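DTDP-4-amino-4,6-dideoxyglucose formyltransferase (Mycobacterium tuberculosis CAS/NITR204, PDB 5VYQ) probably transfers a formyl group from a tetrahydrofolate cofactor to the sugar amino group of dTDP-4-amino-4,6-dideoxyglucose. Local coordinates at residues 199-207 with 223-234. Sequence-based numbering, arbitrary orientation.
With 0FX (dTDP-4-amino-4,6-dideoxyglucose), chain D; EP1 (3-[4-(2-hydroxyethyl)piperazin-1-yl]propane-1-sulfonic acid), chain J.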
# COMPACT_ATOMS: atom_id res chain seq x y z
N PHE A 199 1.15 -0.94 -21.00
CA PHE A 199 0.68 -0.99 -19.63
C PHE A 199 0.80 -2.41 -19.07
O PHE A 199 1.32 -2.62 -17.96
CB PHE A 199 -0.79 -0.53 -19.54
CG PHE A 199 -1.35 -0.61 -18.17
CD1 PHE A 199 -0.98 0.32 -17.22
CD2 PHE A 199 -2.20 -1.63 -17.83
CE1 PHE A 199 -1.48 0.24 -15.93
CE2 PHE A 199 -2.70 -1.69 -16.55
CZ PHE A 199 -2.34 -0.78 -15.61
N GLU A 200 0.36 -3.41 -19.83
CA GLU A 200 0.51 -4.81 -19.35
C GLU A 200 1.95 -5.13 -19.04
O GLU A 200 2.32 -5.72 -18.01
CB GLU A 200 -0.09 -5.82 -20.36
CG GLU A 200 -1.60 -5.63 -20.53
CD GLU A 200 -2.32 -5.76 -19.20
OE1 GLU A 200 -2.08 -6.82 -18.58
OE2 GLU A 200 -3.08 -4.87 -18.79
N GLN A 201 2.86 -4.69 -19.88
CA GLN A 201 4.24 -4.94 -19.56
C GLN A 201 4.79 -4.23 -18.32
O GLN A 201 5.50 -4.81 -17.52
CB GLN A 201 5.09 -4.56 -20.74
CG GLN A 201 6.54 -4.90 -20.56
CD GLN A 201 7.33 -4.79 -21.83
OE1 GLN A 201 6.91 -5.27 -22.89
NE2 GLN A 201 8.49 -4.17 -21.74
N LEU A 202 4.42 -2.97 -18.13
CA LEU A 202 4.80 -2.21 -16.95
C LEU A 202 4.34 -2.81 -15.61
O LEU A 202 4.98 -2.63 -14.54
CB LEU A 202 4.21 -0.81 -17.13
CG LEU A 202 4.69 0.36 -16.30
CD1 LEU A 202 6.18 0.67 -16.46
CD2 LEU A 202 3.90 1.58 -16.76
N ARG A 203 3.18 -3.45 -15.64
CA ARG A 203 2.56 -4.11 -14.49
C ARG A 203 3.51 -5.02 -13.74
O ARG A 203 3.44 -5.16 -12.51
CB ARG A 203 1.36 -4.96 -14.93
CG ARG A 203 0.08 -4.20 -15.22
CD ARG A 203 -1.02 -5.13 -15.68
NE ARG A 203 -1.52 -5.87 -14.55
CZ ARG A 203 -2.35 -6.88 -14.63
NH1 ARG A 203 -2.78 -7.31 -15.83
NH2 ARG A 203 -2.77 -7.43 -13.51
N ARG A 204 4.35 -5.72 -14.47
CA ARG A 204 5.16 -6.78 -13.90
C ARG A 204 6.43 -6.17 -13.36
O ARG A 204 7.15 -5.48 -14.06
CB ARG A 204 5.49 -7.82 -14.98
CG ARG A 204 6.30 -8.97 -14.43
CD ARG A 204 6.74 -9.84 -15.61
NE ARG A 204 7.83 -9.07 -16.19
CZ ARG A 204 9.12 -9.13 -15.85
NH1 ARG A 204 9.59 -10.01 -14.97
NH2 ARG A 204 9.98 -8.32 -16.46
N LEU A 205 6.65 -6.37 -12.06
CA LEU A 205 7.81 -5.83 -11.37
C LEU A 205 8.91 -6.89 -11.36
O LEU A 205 8.69 -8.00 -10.87
CB LEU A 205 7.48 -5.50 -9.92
CG LEU A 205 6.24 -4.62 -9.72
CD1 LEU A 205 6.03 -4.40 -8.24
CD2 LEU A 205 6.45 -3.31 -10.48
N ASP A 206 10.09 -6.51 -11.83
CA ASP A 206 11.28 -7.37 -11.75
C ASP A 206 12.00 -7.05 -10.43
O ASP A 206 12.52 -5.94 -10.26
CB ASP A 206 12.20 -7.06 -12.93
CG ASP A 206 13.43 -7.96 -12.99
OD1 ASP A 206 13.76 -8.65 -12.01
OD2 ASP A 206 14.07 -7.96 -14.08
N LEU A 207 12.07 -8.03 -9.55
CA LEU A 207 12.68 -7.83 -8.24
C LEU A 207 14.14 -7.52 -8.32
O LEU A 207 14.66 -6.90 -7.40
CB LEU A 207 12.48 -9.06 -7.35
CG LEU A 207 11.06 -9.45 -6.98
CD1 LEU A 207 11.05 -10.66 -6.08
CD2 LEU A 207 10.23 -8.29 -6.45
N LEU A 223 0.99 2.52 -10.60
CA LEU A 223 0.21 1.32 -10.74
C LEU A 223 -0.81 1.13 -9.66
O LEU A 223 -1.49 0.12 -9.61
CB LEU A 223 1.14 0.09 -10.80
CG LEU A 223 2.09 0.11 -12.00
CD1 LEU A 223 3.22 -0.92 -11.93
CD2 LEU A 223 1.27 -0.11 -13.27
N THR A 224 -0.96 2.15 -8.82
CA THR A 224 -1.92 2.15 -7.77
C THR A 224 -3.14 2.92 -8.19
O THR A 224 -3.10 4.12 -8.47
CB THR A 224 -1.32 2.67 -6.46
OG1 THR A 224 -0.29 1.76 -6.00
CG2 THR A 224 -2.40 2.67 -5.40
N HIS A 225 -4.28 2.24 -8.17
CA HIS A 225 -5.53 2.85 -8.66
C HIS A 225 -6.71 2.18 -7.98
O HIS A 225 -7.14 1.11 -8.41
CB HIS A 225 -5.65 2.70 -10.18
CG HIS A 225 -6.70 3.59 -10.77
ND1 HIS A 225 -6.40 4.63 -11.64
CD2 HIS A 225 -8.04 3.62 -10.58
CE1 HIS A 225 -7.53 5.22 -11.99
NE2 HIS A 225 -8.54 4.62 -11.38
N ASP A 226 -7.16 2.79 -6.90
CA ASP A 226 -8.17 2.18 -6.06
C ASP A 226 -7.76 0.73 -5.74
O ASP A 226 -6.61 0.48 -5.35
CB ASP A 226 -9.53 2.31 -6.74
CG ASP A 226 -9.95 3.74 -6.89
OD1 ASP A 226 -9.70 4.51 -5.94
OD2 ASP A 226 -10.51 4.05 -7.97
N ASP A 227 -8.64 -0.24 -5.91
CA ASP A 227 -8.21 -1.60 -5.57
C ASP A 227 -7.87 -2.46 -6.76
O ASP A 227 -7.80 -3.69 -6.59
CB ASP A 227 -9.25 -2.31 -4.71
CG ASP A 227 -10.55 -2.51 -5.44
OD1 ASP A 227 -11.48 -3.05 -4.79
OD2 ASP A 227 -10.66 -2.16 -6.63
N PHE A 228 -7.64 -1.86 -7.92
CA PHE A 228 -7.13 -2.63 -9.04
C PHE A 228 -5.85 -3.37 -8.67
O PHE A 228 -4.93 -2.82 -8.09
CB PHE A 228 -6.83 -1.80 -10.29
CG PHE A 228 -8.06 -1.43 -11.10
CD1 PHE A 228 -8.75 -2.39 -11.83
CD2 PHE A 228 -8.49 -0.11 -11.18
CE1 PHE A 228 -9.85 -2.05 -12.62
CE2 PHE A 228 -9.59 0.25 -11.94
CZ PHE A 228 -10.26 -0.73 -12.68
N ARG A 229 -5.80 -4.66 -8.97
CA ARG A 229 -4.60 -5.45 -8.77
C ARG A 229 -3.72 -5.35 -10.02
O ARG A 229 -3.58 -6.29 -10.79
CB ARG A 229 -5.00 -6.91 -8.54
CG ARG A 229 -5.59 -7.14 -7.19
CD ARG A 229 -6.15 -8.56 -7.13
NE ARG A 229 -6.83 -8.73 -5.86
CZ ARG A 229 -8.06 -9.22 -5.71
NH1 ARG A 229 -8.79 -9.61 -6.75
NH2 ARG A 229 -8.56 -9.34 -4.48
N ASN A 230 -3.07 -4.20 -10.20
CA ASN A 230 -2.26 -3.96 -11.36
C ASN A 230 -0.82 -4.48 -11.24
O ASN A 230 -0.38 -5.23 -12.08
CB ASN A 230 -2.16 -2.44 -11.65
CG ASN A 230 -3.48 -1.79 -12.07
OD1 ASN A 230 -4.27 -2.34 -12.86
ND2 ASN A 230 -3.69 -0.60 -11.59
N ALA A 231 -0.06 -3.99 -10.26
CA ALA A 231 1.35 -4.38 -10.14
C ALA A 231 1.47 -5.78 -9.50
O ALA A 231 0.69 -6.11 -8.58
CB ALA A 231 2.03 -3.40 -9.22
N TRP A 232 2.41 -6.55 -10.03
CA TRP A 232 2.67 -7.88 -9.48
C TRP A 232 4.11 -8.23 -9.66
O TRP A 232 4.80 -7.75 -10.55
CB TRP A 232 1.78 -8.91 -10.16
CG TRP A 232 1.91 -9.01 -11.66
CD1 TRP A 232 1.31 -8.20 -12.59
CD2 TRP A 232 2.66 -9.97 -12.41
NE1 TRP A 232 1.66 -8.58 -13.87
CE2 TRP A 232 2.46 -9.69 -13.79
CE3 TRP A 232 3.46 -11.05 -12.07
CZ2 TRP A 232 3.02 -10.46 -14.81
CZ3 TRP A 232 4.03 -11.80 -13.08
CH2 TRP A 232 3.82 -11.50 -14.44
N PHE A 233 4.58 -9.10 -8.79
CA PHE A 233 5.88 -9.75 -8.98
C PHE A 233 5.67 -11.24 -8.79
O PHE A 233 4.62 -11.65 -8.30
CB PHE A 233 6.92 -9.21 -8.01
CG PHE A 233 6.61 -9.41 -6.55
CD1 PHE A 233 5.94 -8.43 -5.81
CD2 PHE A 233 7.08 -10.51 -5.86
CE1 PHE A 233 5.68 -8.58 -4.46
CE2 PHE A 233 6.81 -10.69 -4.52
CZ PHE A 233 6.11 -9.72 -3.80
N VAL A 234 6.66 -12.02 -9.18
CA VAL A 234 6.70 -13.45 -8.87
C VAL A 234 7.86 -13.66 -7.91
O VAL A 234 8.94 -13.15 -8.13
CB VAL A 234 6.81 -14.28 -10.17
CG1 VAL A 234 6.95 -15.76 -9.84
CG2 VAL A 234 5.50 -14.09 -10.93
O4P 0FX D . -10.30 6.50 -18.79
P2 0FX D . -10.64 5.47 -19.81
O3P 0FX D . -12.09 5.41 -20.25
O1G 0FX D . -9.55 5.77 -20.97
C1G 0FX D . -9.10 4.77 -21.87
C2G 0FX D . -7.75 5.25 -22.41
O2G 0FX D . -6.91 5.46 -21.27
C3G 0FX D . -7.94 6.60 -23.13
O3G 0FX D . -6.66 7.19 -23.50
C4G 0FX D . -8.92 6.42 -24.28
N4A 0FX D . -9.11 7.75 -24.89
C5G 0FX D . -10.23 5.85 -23.72
C6G 0FX D . -11.08 5.38 -24.89
O5G 0FX D . -10.06 4.65 -22.93
OPP 0FX D . -10.17 4.00 -19.35
P 0FX D . -10.80 3.01 -18.23
O1P 0FX D . -10.65 1.65 -18.78
O2P 0FX D . -12.12 3.57 -17.78
O5 0FX D . -9.81 3.16 -16.98
C5 0FX D . -9.79 4.32 -16.18
C4 0FX D . -8.55 4.29 -15.31
O4 0FX D . -8.66 3.18 -14.42
C3 0FX D . -7.21 4.05 -16.01
O3 0FX D . -6.66 5.28 -16.48
C2 0FX D . -6.31 3.44 -14.95
C1 0FX D . -7.34 2.66 -14.18
N11 0FX D . -7.35 1.24 -14.55
C61 0FX D . -8.29 0.65 -15.32
C51 0FX D . -8.25 -0.70 -15.60
C5A 0FX D . -9.29 -1.30 -16.51
C21 0FX D . -6.44 0.39 -13.92
O21 0FX D . -5.55 0.94 -13.12
N31 0FX D . -6.36 -0.91 -14.17
C41 0FX D . -7.30 -1.47 -14.97
O41 0FX D . -7.22 -2.80 -15.18
O2S EP1 J . -8.58 -6.98 -8.65
S EP1 J . -9.02 -6.62 -9.98
O3S EP1 J . -8.01 -5.77 -10.57
O1S EP1 J . -9.13 -7.96 -10.91
C11 EP1 J . -10.58 -6.01 -9.98
C10 EP1 J . -10.78 -4.75 -9.14
C9 EP1 J . -12.16 -4.15 -9.35
N1 EP1 J . -12.22 -2.81 -8.74
C2 EP1 J . -11.67 -1.79 -9.67
C3 EP1 J . -11.79 -0.38 -9.09
N4 EP1 J . -13.21 -0.04 -8.88
C5 EP1 J . -13.79 -1.00 -7.92
C6 EP1 J . -13.61 -2.46 -8.37
C7 EP1 J . -13.32 1.34 -8.35
C8 EP1 J . -13.17 2.37 -9.48
O8 EP1 J . -11.83 2.81 -9.75
O HOH W 1 1.52 -8.05 -16.85
O HOH W 2 8.70 -10.63 -10.82
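R204 and W232 form a single parallel beta bridge where the chain leaving helix 196-203 runs beside strand 231-234, within the C-terminal region assigned to N-formyltransferase dimerization. W232 supplies both rungs: its N donates to R203 O (3.0 Å), and its O receives L205 N (2.8 Å). The example illustrates how a short backbone bridge can join a closely packed, ligand-facing side to a watery margin.

On the packed side, the CD2 methyl of L223 meets F199 CE1, while its CD1 lies against L202 O. N230 stands at the rim of the F199 ring, its OD1 3.7 Å from CZ, with amide and ring planes almost perpendicular (85°). That amide reads the thymine of the bound dTDP-sugar: OD1 accepts from N31 at 2.9 Å, and ND2 donates to O21. ND2 also donates to L223 O, so the loop's own backbone helps fix the flip of the amide. F113, edge-to-face with F199, extends this packing.

R203 links the two sides. A bend at chi3 (75°) turns its guanidinium so that NE binds N230 O in the carbonyl plane, 2.8 Å away. NH1 forms a salt bridge with E200, its hydrogen bond falling on the syn lone pair of OE1. These two bonds hold the guanidinium in its own plane, with W232 NE1 over one face; NH2 adds a weak bond to R229 O.

The solvent side begins with R204, exposed yet still closely packed: its aliphatic part lies over one face of the W232 indole, CG 3.7 Å from the six-membered ring centroid in a CH-pi contact. K240 makes a cation-pi contact with W232. Beyond, water takes over from direct contact: one molecule joins E200 O to W232 NE1, and another donates to L205 O at 2.6 Å while accepting from V234 N.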